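Local structure of albumin-1 (Psophocarpus tetragonolobus, 1WBA) at residues G29-A34 against I53-S58; L44-S49 against L104-R109; Y19-F24 against L165-H170; Q98-Q103 against K153-V158. The protein serves as a 2S seed storage protein of winged bean and belongs to the leguminous Kunitz-type protease inhibitor family. All coordinates share one frame; numbering follows the deposited sequence.

Contact 1 of 4, residues G29-A34 against I53-S58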
loop_
_atom_site.group_PDB
_atom_site.type_symbol
_atom_site.label_atom_id
_atom_site.label_comp_id
_atom_site.label_asym_id
_atom_site.label_seq_id
_atom_site.Cartn_x
_atom_site.Cartn_y
_atom_site.Cartn_z
ATOM N N GLY A 29 -8.184 7.735 -3.109
ATOM C CA GLY A 29 -7.911 6.343 -2.836
ATOM C C GLY A 29 -6.834 5.743 -3.732
ATOM O O GLY A 29 -6.155 6.441 -4.505
ATOM N N ILE A 30 -6.696 4.427 -3.624
ATOM C CA ILE A 30 -5.718 3.644 -4.381
ATOM C C ILE A 30 -6.329 3.216 -5.720
ATOM O O ILE A 30 -7.462 2.727 -5.770
ATOM C CB ILE A 30 -5.291 2.367 -3.590
ATOM C CG1 ILE A 30 -4.838 2.737 -2.173
ATOM C CG2 ILE A 30 -4.195 1.602 -4.359
ATOM C CD1 ILE A 30 -3.731 3.773 -2.128
ATOM N N ASP A 31 -5.529 3.307 -6.778
ATOM C CA ASP A 31 -5.966 2.990 -8.137
ATOM C C ASP A 31 -4.853 2.189 -8.833
ATOM O O ASP A 31 -3.732 2.082 -8.312
ATOM C CB ASP A 31 -6.188 4.328 -8.846
ATOM C CG ASP A 31 -7.017 4.235 -10.104
ATOM O OD1 ASP A 31 -7.364 3.143 -10.603
ATOM O OD2 ASP A 31 -7.334 5.326 -10.596
ATOM N N VAL A 32 -5.184 1.573 -9.966
ATOM C CA VAL A 32 -4.216 0.810 -10.739
ATOM C C VAL A 32 -4.381 1.315 -12.175
ATOM O O VAL A 32 -5.472 1.254 -12.743
ATOM C CB VAL A 32 -4.469 -0.714 -10.668
ATOM C CG1 VAL A 32 -3.382 -1.444 -11.419
ATOM C CG2 VAL A 32 -4.471 -1.193 -9.229
ATOM N N VAL A 33 -3.311 1.884 -12.721
ATOM C CA VAL A 33 -3.306 2.444 -14.075
ATOM C C VAL A 33 -1.988 2.103 -14.756
ATOM O O VAL A 33 -1.070 1.572 -14.137
ATOM C CB VAL A 33 -3.438 4.010 -14.079
ATOM C CG1 VAL A 33 -4.734 4.452 -13.436
ATOM C CG2 VAL A 33 -2.258 4.677 -13.362
ATOM N N ALA A 34 -1.911 2.370 -16.051
ATOM C CA ALA A 34 -0.683 2.132 -16.785
ATOM C C ALA A 34 0.108 3.428 -16.664
ATOM O O ALA A 34 -0.470 4.517 -16.718
ATOM C CB ALA A 34 -0.987 1.860 -18.225
ATOM N N ILE A 53 -11.087 6.863 -8.167
ATOM C CA ILE A 53 -11.199 5.419 -7.956
ATOM C C ILE A 53 -10.590 5.137 -6.582
ATOM O O ILE A 53 -9.628 5.785 -6.188
ATOM C CB ILE A 53 -10.383 4.590 -8.996
ATOM C CG1 ILE A 53 -10.993 4.688 -10.394
ATOM C CG2 ILE A 53 -10.320 3.135 -8.573
ATOM C CD1 ILE A 53 -12.342 4.082 -10.498
ATOM N N MET A 54 -11.170 4.205 -5.838
ATOM C CA MET A 54 -10.628 3.838 -4.536
ATOM C C MET A 54 -10.861 2.366 -4.305
ATOM O O MET A 54 -11.908 1.958 -3.788
ATOM C CB MET A 54 -11.193 4.693 -3.386
ATOM C CG MET A 54 -12.632 5.133 -3.496
ATOM S SD MET A 54 -13.053 6.261 -2.135
ATOM C CE MET A 54 -12.409 7.834 -2.723
ATOM N N TYR A 55 -9.893 1.561 -4.735
ATOM C CA TYR A 55 -9.992 0.111 -4.598
ATOM C C TYR A 55 -9.794 -0.373 -3.150
ATOM O O TYR A 55 -8.931 0.141 -2.411
ATOM C CB TYR A 55 -8.970 -0.585 -5.505
ATOM C CG TYR A 55 -9.197 -0.428 -7.005
ATOM C CD1 TYR A 55 -10.483 -0.502 -7.557
ATOM C CD2 TYR A 55 -8.117 -0.251 -7.879
ATOM C CE1 TYR A 55 -10.680 -0.418 -8.942
ATOM C CE2 TYR A 55 -8.304 -0.165 -9.263
ATOM C CZ TYR A 55 -9.586 -0.245 -9.786
ATOM O OH TYR A 55 -9.773 -0.158 -11.145
ATOM N N ALA A 56 -10.575 -1.381 -2.765
ATOM C CA ALA A 56 -10.483 -1.959 -1.431
ATOM C C ALA A 56 -9.363 -2.987 -1.452
ATOM O O ALA A 56 -9.104 -3.614 -2.483
ATOM C CB ALA A 56 -11.790 -2.629 -1.059
ATOM N N THR A 57 -8.716 -3.172 -0.308
ATOM C CA THR A 57 -7.626 -4.118 -0.164
ATOM C C THR A 57 -7.780 -4.970 1.101
ATOM O O THR A 57 -8.338 -4.512 2.109
ATOM C CB THR A 57 -6.264 -3.380 -0.006
ATOM O OG1 THR A 57 -6.403 -2.327 0.958
ATOM C CG2 THR A 57 -5.800 -2.774 -1.318
ATOM N N SER A 58 -7.351 -6.224 1.029
ATOM C CA SER A 58 -7.334 -7.077 2.220
ATOM C C SER A 58 -5.956 -6.825 2.814
ATOM O O SER A 58 -4.961 -6.678 2.068
ATOM C CB SER A 58 -7.435 -8.552 1.857
ATOM O OG SER A 58 -8.622 -8.778 1.136
HETATM O O HOH W 1 -9.888 8.462 -5.396
HETATM O O HOH W 2 -8.647 3.038 -2.009
HETATM O O HOH W 3 -7.726 -0.386 -12.640
#
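Tyr55 N donates to Ile30 O (2.9 Å), and this direct backbone bond pins the loop before strand 56-61 against strand 30-33 of the Kunitz-type beta-trefoil. Around it the packing is close. Gly29 CA lies 3.7 Å from Met54 CB, and a beta carbon on Gly29 would collide with that same atom, so the close approach of the two backbones here is consistent with a glycine at this position. Asp31 turns its carboxylate onto Ile53, with CG anti to the backbone N (chi1 -163°); OD2 rests 3.5 Å from Ile53 CB, while OD1 accepts from Val32 N and OD2 also meets Arg51 and Ser49. Ile53 CG2 in turn stands over the centre of the Tyr55 ring, 3.5 Å above its plane, and the ring presents CE2 to Val32 CG2 at 4.0 Å. Phe82 of strand 78-82 packs on Ile30 and Val32.

The margins are looser and wetter. Met54, an exposed residue, touches the partner segment through its CB while its chain bends at chi3. Water 1 links Gly29 N to Ile53 O and water 2 links Ile30 N to Tyr55 O, so at these two places a water, not a direct backbone bond, spans the segments. At the far end water 3, in the plane of the Tyr55 ring at its edge, donates to Val32 O at 2.8 Å.

Contact 2 of 4, residues L44-S49 against L104-R109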
loop_
_atom_site.group_PDB
_atom_site.type_symbol
_atom_site.label_atom_id
_atom_site.label_comp_id
_atom_site.label_asym_id
_atom_site.label_seq_id
_atom_site.Cartn_x
_atom_site.Cartn_y
_atom_site.Cartn_z
ATOM N N LEU A 44 -0.416 -1.840 -14.569
ATOM C CA LEU A 44 0.401 -2.535 -13.575
ATOM C C LEU A 44 0.895 -1.644 -12.456
ATOM O O LEU A 44 1.513 -2.138 -11.514
ATOM C CB LEU A 44 1.628 -3.164 -14.242
ATOM C CG LEU A 44 1.388 -4.076 -15.433
ATOM C CD1 LEU A 44 2.713 -4.375 -16.075
ATOM C CD2 LEU A 44 0.690 -5.354 -14.995
ATOM N N SER A 45 0.608 -0.350 -12.542
ATOM C CA SER A 45 1.073 0.607 -11.543
ATOM C C SER A 45 0.062 0.955 -10.446
ATOM O O SER A 45 -1.074 1.331 -10.737
ATOM C CB SER A 45 1.524 1.888 -12.249
ATOM O OG SER A 45 2.514 1.572 -13.197
ATOM N N ILE A 46 0.485 0.830 -9.189
ATOM C CA ILE A 46 -0.368 1.176 -8.059
ATOM C C ILE A 46 -0.111 2.653 -7.784
ATOM O O ILE A 46 1.028 3.057 -7.518
ATOM C CB ILE A 46 -0.043 0.314 -6.817
ATOM C CG1 ILE A 46 -0.269 -1.163 -7.158
ATOM C CG2 ILE A 46 -0.928 0.728 -5.645
ATOM C CD1 ILE A 46 0.132 -2.138 -6.077
ATOM N N VAL A 47 -1.165 3.464 -7.847
ATOM C CA VAL A 47 -1.035 4.901 -7.669
ATOM C C VAL A 47 -2.128 5.475 -6.784
ATOM O O VAL A 47 -3.080 4.779 -6.423
ATOM C CB VAL A 47 -1.166 5.629 -9.056
ATOM C CG1 VAL A 47 -0.185 5.062 -10.056
ATOM C CG2 VAL A 47 -2.597 5.497 -9.620
ATOM N N LYS A 48 -1.960 6.740 -6.403
ATOM C CA LYS A 48 -2.980 7.462 -5.642
ATOM C C LYS A 48 -3.847 7.967 -6.794
ATOM O O LYS A 48 -3.345 8.626 -7.707
ATOM C CB LYS A 48 -2.351 8.635 -4.905
ATOM C CG LYS A 48 -3.332 9.551 -4.210
ATOM C CD LYS A 48 -2.563 10.368 -3.175
ATOM C CE LYS A 48 -3.399 11.462 -2.575
ATOM N NZ LYS A 48 -3.654 12.456 -3.620
ATOM N N SER A 49 -5.130 7.641 -6.767
ATOM C CA SER A 49 -6.025 8.007 -7.852
ATOM C C SER A 49 -6.214 9.478 -8.154
ATOM O O SER A 49 -6.380 10.311 -7.257
ATOM C CB SER A 49 -7.401 7.377 -7.652
ATOM O OG SER A 49 -8.171 7.435 -8.853
ATOM N N LEU A 104 5.583 0.834 -6.406
ATOM C CA LEU A 104 4.593 -0.231 -6.262
ATOM C C LEU A 104 3.984 -0.673 -7.593
ATOM O O LEU A 104 3.505 0.142 -8.380
ATOM C CB LEU A 104 3.474 0.159 -5.289
ATOM C CG LEU A 104 3.852 0.572 -3.866
ATOM C CD1 LEU A 104 2.617 0.501 -2.992
ATOM C CD2 LEU A 104 4.907 -0.330 -3.316
ATOM N N LYS A 105 4.002 -1.979 -7.825
ATOM C CA LYS A 105 3.458 -2.562 -9.038
ATOM C C LYS A 105 2.667 -3.801 -8.655
ATOM O O LYS A 105 2.850 -4.361 -7.562
ATOM C CB LYS A 105 4.594 -3.013 -9.969
ATOM C CG LYS A 105 5.568 -1.925 -10.434
ATOM C CD LYS A 105 4.922 -1.018 -11.472
ATOM C CE LYS A 105 5.988 -0.264 -12.281
ATOM N NZ LYS A 105 5.335 0.727 -13.188
ATOM N N LEU A 106 1.786 -4.235 -9.546
ATOM C CA LEU A 106 1.044 -5.466 -9.305
ATOM C C LEU A 106 2.117 -6.564 -9.359
ATOM O O LEU A 106 3.019 -6.521 -10.204
ATOM C CB LEU A 106 -0.006 -5.700 -10.393
ATOM C CG LEU A 106 -1.203 -4.745 -10.396
ATOM C CD1 LEU A 106 -2.256 -5.296 -11.335
ATOM C CD2 LEU A 106 -1.778 -4.585 -8.998
ATOM N N ALA A 107 2.051 -7.502 -8.423
ATOM C CA ALA A 107 3.026 -8.583 -8.339
ATOM C C ALA A 107 2.906 -9.602 -9.457
ATOM O O ALA A 107 1.822 -9.796 -10.012
ATOM C CB ALA A 107 2.889 -9.294 -7.004
ATOM N N GLY A 108 4.031 -10.243 -9.764
ATOM C CA GLY A 108 4.079 -11.297 -10.761
ATOM C C GLY A 108 4.168 -10.897 -12.205
ATOM O O GLY A 108 3.999 -11.740 -13.073
ATOM N N ARG A 109 4.446 -9.630 -12.463
ATOM C CA ARG A 109 4.536 -9.135 -13.833
ATOM C C ARG A 109 5.973 -8.732 -14.163
ATOM O O ARG A 109 6.496 -9.103 -15.207
ATOM C CB ARG A 109 3.588 -7.947 -14.041
ATOM C CG ARG A 109 2.225 -8.079 -13.362
ATOM C CD ARG A 109 1.392 -9.209 -13.940
ATOM N NE ARG A 109 -0.026 -8.849 -14.027
ATOM C CZ ARG A 109 -0.903 -8.897 -13.021
ATOM N NH1 ARG A 109 -0.535 -9.299 -11.807
ATOM N NH2 ARG A 109 -2.164 -8.533 -13.238
HETATM O O HOH W 4 3.544 2.936 -8.745
#
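Lys105 reaches back along the Leu44-Ser45 backbone until its amine donates to Ser45 OG. Its CB lies 3.6 Å from Leu44 O, the carbonyl that also accepts from Leu106 N. The chain then folds at chi2 (-74°), which returns CD to the same Leu44 O, again at 3.6 Å; CE follows at 4.0 Å from Ser45 OG, and NZ ends 2.9 Å from that hydroxyl oxygen. Glu38 completes the site, its carboxylate forming a salt bridge with Lys105 and a hydrogen bond with Ser45, and the ring of Phe97 adds a cation-pi contact. An alanine in place of Lys105 is likely to leave Glu38 without its charge mate and Ser45 OG without the ammonium donor.

The backbones themselves form a single bridge between Ser45 and Lys105. Leu106 N bonds to Leu44 O, and Ile46 N bonds to Leu104 O over a longer 3.2 Å; water 4 donates to both Leu104 O and Ile46 O. Ile46 CB meets Leu104 CB at 3.8 Å, and its CD1 reaches Lys105 O. At the exposed end Leu44 CD2 presses on Arg109 CG (3.5 Å), while Arg109 NH1 donates to Ala107 O and pairs with Asp90.

The short strands 45-48 and 104-106 run at 129° to each other where the three-stranded sheet touches the larger one. Ile46 and Leu104 both touch Trp92 of strand 92-97 and Leu156 of strand 154-159, with strand 30-33 beside strand 45-48.

Contact 3 of 4, residues Y19-F24 against L165-H170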
loop_
_atom_site.group_PDB
_atom_site.type_symbol
_atom_site.label_atom_id
_atom_site.label_comp_id
_atom_site.label_asym_id
_atom_site.label_seq_id
_atom_site.Cartn_x
_atom_site.Cartn_y
_atom_site.Cartn_z
ATOM N N TYR A 19 -10.349 -3.256 3.714
ATOM C CA TYR A 19 -10.368 -1.850 4.032
ATOM C C TYR A 19 -10.022 -1.033 2.810
ATOM O O TYR A 19 -9.326 -1.490 1.908
ATOM C CB TYR A 19 -9.344 -1.557 5.138
ATOM C CG TYR A 19 -9.656 -2.247 6.436
ATOM C CD1 TYR A 19 -10.511 -1.660 7.366
ATOM C CD2 TYR A 19 -9.153 -3.514 6.711
ATOM C CE1 TYR A 19 -10.856 -2.317 8.528
ATOM C CE2 TYR A 19 -9.492 -4.186 7.870
ATOM C CZ TYR A 19 -10.346 -3.584 8.773
ATOM O OH TYR A 19 -10.688 -4.248 9.923
ATOM N N THR A 20 -10.558 0.171 2.784
ATOM C CA THR A 20 -10.295 1.107 1.724
ATOM C C THR A 20 -9.311 2.142 2.276
ATOM O O THR A 20 -9.630 2.907 3.194
ATOM C CB THR A 20 -11.596 1.783 1.252
ATOM O OG1 THR A 20 -12.477 0.779 0.729
ATOM C CG2 THR A 20 -11.302 2.803 0.162
ATOM N N ILE A 21 -8.086 2.090 1.767
ATOM C CA ILE A 21 -7.047 3.030 2.154
ATOM C C ILE A 21 -7.368 4.345 1.447
ATOM O O ILE A 21 -7.556 4.371 0.222
ATOM C CB ILE A 21 -5.661 2.522 1.692
ATOM C CG1 ILE A 21 -5.359 1.169 2.356
ATOM C CG2 ILE A 21 -4.588 3.559 2.002
ATOM C CD1 ILE A 21 -4.107 0.456 1.830
ATOM N N VAL A 22 -7.444 5.426 2.214
ATOM C CA VAL A 22 -7.750 6.747 1.666
ATOM C C VAL A 22 -6.752 7.783 2.191
ATOM O O VAL A 22 -6.408 7.786 3.376
ATOM C CB VAL A 22 -9.207 7.162 2.029
ATOM C CG1 VAL A 22 -9.420 8.647 1.826
ATOM C CG2 VAL A 22 -10.199 6.387 1.164
ATOM N N SER A 23 -6.260 8.632 1.297
ATOM C CA SER A 23 -5.327 9.675 1.662
ATOM C C SER A 23 -6.052 10.661 2.606
ATOM O O SER A 23 -7.156 11.149 2.316
ATOM C CB SER A 23 -4.830 10.359 0.387
ATOM O OG SER A 23 -4.193 11.580 0.652
ATOM N N PHE A 24 -5.436 10.913 3.751
ATOM C CA PHE A 24 -5.975 11.794 4.769
ATOM C C PHE A 24 -6.225 13.236 4.311
ATOM O O PHE A 24 -7.331 13.753 4.440
ATOM C CB PHE A 24 -5.029 11.781 5.975
ATOM C CG PHE A 24 -5.390 12.767 7.041
ATOM C CD1 PHE A 24 -6.692 12.824 7.544
ATOM C CD2 PHE A 24 -4.435 13.640 7.544
ATOM C CE1 PHE A 24 -7.045 13.745 8.532
ATOM C CE2 PHE A 24 -4.776 14.569 8.540
ATOM C CZ PHE A 24 -6.087 14.617 9.033
ATOM N N LEU A 165 3.014 9.093 2.790
ATOM C CA LEU A 165 1.645 9.378 2.394
ATOM C C LEU A 165 0.863 9.029 3.669
ATOM O O LEU A 165 0.998 7.927 4.191
ATOM C CB LEU A 165 1.230 8.424 1.265
ATOM C CG LEU A 165 0.030 8.675 0.331
ATOM C CD1 LEU A 165 -0.447 7.324 -0.185
ATOM C CD2 LEU A 165 -1.117 9.398 1.004
ATOM N N VAL A 166 0.099 9.969 4.202
ATOM C CA VAL A 166 -0.672 9.705 5.412
ATOM C C VAL A 166 -2.063 9.262 4.972
ATOM O O VAL A 166 -2.733 9.940 4.183
ATOM C CB VAL A 166 -0.757 10.952 6.359
ATOM C CG1 VAL A 166 -1.609 10.636 7.594
ATOM C CG2 VAL A 166 0.633 11.370 6.790
ATOM N N VAL A 167 -2.521 8.155 5.536
ATOM C CA VAL A 167 -3.804 7.586 5.159
ATOM C C VAL A 167 -4.680 7.220 6.354
ATOM O O VAL A 167 -4.244 7.271 7.509
ATOM C CB VAL A 167 -3.578 6.277 4.328
ATOM C CG1 VAL A 167 -2.717 6.560 3.113
ATOM C CG2 VAL A 167 -2.893 5.206 5.190
ATOM N N LYS A 168 -5.911 6.845 6.033
ATOM C CA LYS A 168 -6.901 6.372 6.976
ATOM C C LYS A 168 -7.437 5.086 6.359
ATOM O O LYS A 168 -7.445 4.943 5.138
ATOM C CB LYS A 168 -8.051 7.370 7.119
ATOM C CG LYS A 168 -7.878 8.412 8.198
ATOM C CD LYS A 168 -9.126 9.269 8.273
ATOM C CE LYS A 168 -9.130 10.141 9.505
ATOM N NZ LYS A 168 -9.156 9.301 10.729
ATOM N N PHE A 169 -7.858 4.141 7.193
ATOM C CA PHE A 169 -8.411 2.878 6.719
ATOM C C PHE A 169 -9.913 2.865 6.958
ATOM O O PHE A 169 -10.364 2.986 8.093
ATOM C CB PHE A 169 -7.770 1.684 7.453
ATOM C CG PHE A 169 -6.279 1.579 7.260
ATOM C CD1 PHE A 169 -5.754 0.955 6.128
ATOM C CD2 PHE A 169 -5.401 2.124 8.191
ATOM C CE1 PHE A 169 -4.368 0.887 5.919
ATOM C CE2 PHE A 169 -4.021 2.060 7.993
ATOM C CZ PHE A 169 -3.506 1.437 6.849
ATOM N N HIS A 170 -10.691 2.752 5.888
ATOM C CA HIS A 170 -12.146 2.708 6.013
ATOM C C HIS A 170 -12.621 1.281 5.904
ATOM O O HIS A 170 -12.278 0.577 4.948
ATOM C CB HIS A 170 -12.804 3.579 4.949
ATOM C CG HIS A 170 -12.586 5.042 5.179
ATOM N ND1 HIS A 170 -11.419 5.682 4.833
ATOM C CD2 HIS A 170 -13.356 5.966 5.799
ATOM C CE1 HIS A 170 -11.473 6.943 5.230
ATOM N NE2 HIS A 170 -12.638 7.139 5.820
HETATM O O HOH W 5 -2.678 12.436 3.126
#
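Thr20 and His170 exchange both backbone bonds, Thr20 N to His170 O at 2.8 Å and His170 N to Thr20 O at 2.9 Å, and so form a hydrogen-bonded pair of an antiparallel ladder. Val22 and Lys168 repeat the exchange, and Phe24 N closes the series on Val166 O. Val166 O takes a second bond from water 5, which donates to Ser23 OG as well. Val22 O also has a CA-H...O contact with Val167 CA (3.2 Å). Ser23 OG has a further bond to Asp26, and Tyr19 OH is bonded to Val14 N. His170 ND1, by contrast, is buried here with no partner in the model; Val22 CB lies 3.9 Å from it, and Thr20 O sits at the ring edge.

On the face of Ile21 and Phe169 the side chains run side by side, CG1 of Ile21 touching Phe169 CE1 at 3.7 Å. The other branch of Ile21, CG2, anti to the backbone N, meets Val167 CG1, also at 3.7 Å. A glycine at Ile21 would probably open a gap between Phe169 and Val167 and let the phenyl ring turn.

The pairing joins the N-terminal strand 17-23 of the Kunitz-type beta-trefoil to its C-terminal strand 166-171. Strand 56-61 flanks the first and strand 130-136 the second, with Ile59 against Phe169 and Thr57 against Ile21.

Contact 4 of 4, residues Q98-Q103 against K153-V158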
loop_
_atom_site.group_PDB
_atom_site.type_symbol
_atom_site.label_atom_id
_atom_site.label_comp_id
_atom_site.label_asym_id
_atom_site.label_seq_id
_atom_site.Cartn_x
_atom_site.Cartn_y
_atom_site.Cartn_z
ATOM N N GLN A 98 13.935 0.325 -13.240
ATOM C CA GLN A 98 14.952 1.111 -13.920
ATOM C C GLN A 98 14.273 2.076 -14.901
ATOM O O GLN A 98 13.393 1.676 -15.658
ATOM C CB GLN A 98 15.915 0.180 -14.675
ATOM C CG GLN A 98 17.140 0.877 -15.262
ATOM C CD GLN A 98 17.938 -0.049 -16.148
ATOM O OE1 GLN A 98 17.404 -0.607 -17.111
ATOM N NE2 GLN A 98 19.211 -0.251 -15.813
ATOM N N PRO A 99 14.632 3.369 -14.863
ATOM C CA PRO A 99 15.623 4.018 -14.001
ATOM C C PRO A 99 14.962 4.841 -12.903
ATOM O O PRO A 99 15.626 5.621 -12.230
ATOM C CB PRO A 99 16.330 4.941 -14.965
ATOM C CG PRO A 99 15.178 5.465 -15.779
ATOM C CD PRO A 99 14.288 4.246 -16.004
ATOM N N ASP A 100 13.664 4.641 -12.723
ATOM C CA ASP A 100 12.879 5.387 -11.748
ATOM C C ASP A 100 13.195 5.123 -10.296
ATOM O O ASP A 100 13.259 6.058 -9.515
ATOM C CB ASP A 100 11.387 5.155 -11.983
ATOM C CG ASP A 100 10.962 5.528 -13.379
ATOM O OD1 ASP A 100 11.357 6.615 -13.839
ATOM O OD2 ASP A 100 10.268 4.728 -14.026
ATOM N N GLY A 101 13.296 3.854 -9.925
ATOM C CA GLY A 101 13.575 3.487 -8.551
ATOM C C GLY A 101 12.515 2.505 -8.086
ATOM O O GLY A 101 11.721 2.024 -8.899
ATOM N N GLN A 102 12.493 2.226 -6.782
ATOM C CA GLN A 102 11.514 1.300 -6.203
ATOM C C GLN A 102 10.128 1.930 -6.138
ATOM O O GLN A 102 9.960 3.031 -5.600
ATOM C CB GLN A 102 11.968 0.837 -4.816
ATOM C CG GLN A 102 13.346 0.205 -4.855
ATOM C CD GLN A 102 13.765 -0.486 -3.569
ATOM O OE1 GLN A 102 14.818 -1.109 -3.521
ATOM N NE2 GLN A 102 12.939 -0.405 -2.537
ATOM N N GLN A 103 9.156 1.245 -6.736
ATOM C CA GLN A 103 7.778 1.722 -6.809
ATOM C C GLN A 103 6.850 0.550 -6.683
ATOM O O GLN A 103 7.263 -0.597 -6.890
ATOM C CB GLN A 103 7.509 2.363 -8.165
ATOM C CG GLN A 103 8.623 3.207 -8.673
ATOM C CD GLN A 103 8.235 3.964 -9.907
ATOM O OE1 GLN A 103 7.652 3.409 -10.837
ATOM N NE2 GLN A 103 8.537 5.258 -9.919
ATOM N N LYS A 153 0.528 11.106 -13.291
ATOM C CA LYS A 153 0.054 10.033 -12.426
ATOM C C LYS A 153 0.818 10.108 -11.107
ATOM O O LYS A 153 2.016 10.445 -11.083
ATOM C CB LYS A 153 0.233 8.656 -13.078
ATOM C CG LYS A 153 -0.392 8.485 -14.482
ATOM C CD LYS A 153 -1.868 8.932 -14.589
ATOM C CE LYS A 153 -2.794 8.129 -13.670
ATOM N NZ LYS A 153 -4.250 8.540 -13.688
ATOM N N LYS A 154 0.113 9.865 -10.004
ATOM C CA LYS A 154 0.727 9.919 -8.685
ATOM C C LYS A 154 1.190 8.542 -8.230
ATOM O O LYS A 154 0.497 7.855 -7.482
ATOM C CB LYS A 154 -0.246 10.540 -7.693
ATOM C CG LYS A 154 -0.516 11.974 -8.038
ATOM C CD LYS A 154 -1.333 12.666 -6.975
ATOM C CE LYS A 154 -1.679 14.087 -7.410
ATOM N NZ LYS A 154 -0.477 14.765 -8.016
ATOM N N ARG A 155 2.380 8.161 -8.679
ATOM C CA ARG A 155 2.949 6.864 -8.361
ATOM C C ARG A 155 3.334 6.729 -6.891
ATOM O O ARG A 155 3.744 7.700 -6.254
ATOM C CB ARG A 155 4.187 6.615 -9.217
ATOM C CG ARG A 155 3.968 6.746 -10.719
ATOM C CD ARG A 155 5.175 6.207 -11.429
ATOM N NE ARG A 155 5.208 6.534 -12.849
ATOM C CZ ARG A 155 6.103 6.031 -13.693
ATOM N NH1 ARG A 155 7.006 5.169 -13.244
ATOM N NH2 ARG A 155 6.144 6.438 -14.958
ATOM N N LEU A 156 3.147 5.529 -6.350
ATOM C CA LEU A 156 3.514 5.243 -4.969
ATOM C C LEU A 156 4.942 4.730 -5.044
ATOM O O LEU A 156 5.207 3.691 -5.650
ATOM C CB LEU A 156 2.583 4.187 -4.370
ATOM C CG LEU A 156 1.140 4.629 -4.093
ATOM C CD1 LEU A 156 0.411 3.556 -3.342
ATOM C CD2 LEU A 156 1.123 5.860 -3.267
ATOM N N VAL A 157 5.868 5.509 -4.498
ATOM C CA VAL A 157 7.281 5.157 -4.520
ATOM C C VAL A 157 7.822 4.816 -3.128
ATOM O O VAL A 157 7.278 5.242 -2.102
ATOM C CB VAL A 157 8.130 6.261 -5.177
ATOM C CG1 VAL A 157 7.605 6.543 -6.580
ATOM C CG2 VAL A 157 8.111 7.525 -4.352
ATOM N N VAL A 158 8.900 4.044 -3.102
ATOM C CA VAL A 158 9.499 3.616 -1.850
ATOM C C VAL A 158 10.927 4.134 -1.704
ATOM O O VAL A 158 11.787 3.857 -2.542
ATOM C CB VAL A 158 9.511 2.057 -1.763
ATOM C CG1 VAL A 158 10.106 1.574 -0.443
ATOM C CG2 VAL A 158 8.106 1.509 -1.921
HETATM O O HOH W 6 8.272 4.831 -15.972
#
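Arg155 NH1 is held by two acceptors of segment 98-103: Gln103 OE1 at 3.1 Å and, more weakly, Asp100 OD2 at 3.4 Å in a long salt bridge. The loop after strand 92-97 of the beta-trefoil leads into strand 103-106, and Asp100 and Gly101 form a classic beta bulge opposite Phe97. The two acceptors meet the guanidinium differently. Gln103 OE1 lies in its plane and uses a lone pair in the carbonyl plane, the amide being turned 73° from the guanidinium. Asp100 comes across at about a right angle, its carboxylate 85° from the guanidinium plane. Water 6 reinforces this weaker pair, donating to Asp100 OD2 and accepting from Arg155 NH2. The charge has a stronger partner in Asp149, which binds Arg155 NE, so bonds at NE and NH1 probably restrict its rotation.

Arg155 reaches the loop because its chain is extended from CG to NE, and its CD passes 3.8 Å from Gln103 OE1. Gln103 then runs beside Val157, pointing the same way, with NE2 3.7 Å from Val157 CG1. The backbones meet in a single bridge between Gln103 and Val157, the touching parts lying 82° apart, and the chain turns a corner at Gln102. Strand 142-148 pairs with strand 154-159 in the larger sheet, and Lys142 touches both Gln102 and Val158. Beyond the bridge Val158 N donates to Gln102 O at 2.9 Å, while Val158 CG1 rests 4.0 Å from Gln102 NE2.

In the fold
From the N terminus, strand 17-23 first supplies one side of contact 3, which closes only when strand 166-171 arrives at the end of the chain; the other three contacts all fall within that long loop. Contact 1 opens with strand 30-33 and closes at the loop leading into strand 56-61. Contact 2 opens between those two segments and closes at 104-109, so it crosses contact 1. Contact 4 opens just before that closure and ends on strand 154-159, crossing contact 2 but following contact 1 in series. Strand 45-48 is hydrogen-bonded to both 30-33 and 154-159, tying contacts 1, 2 and 4 together, while Thr57 N bonding to Tyr19 O joins contact 1 to contact 3.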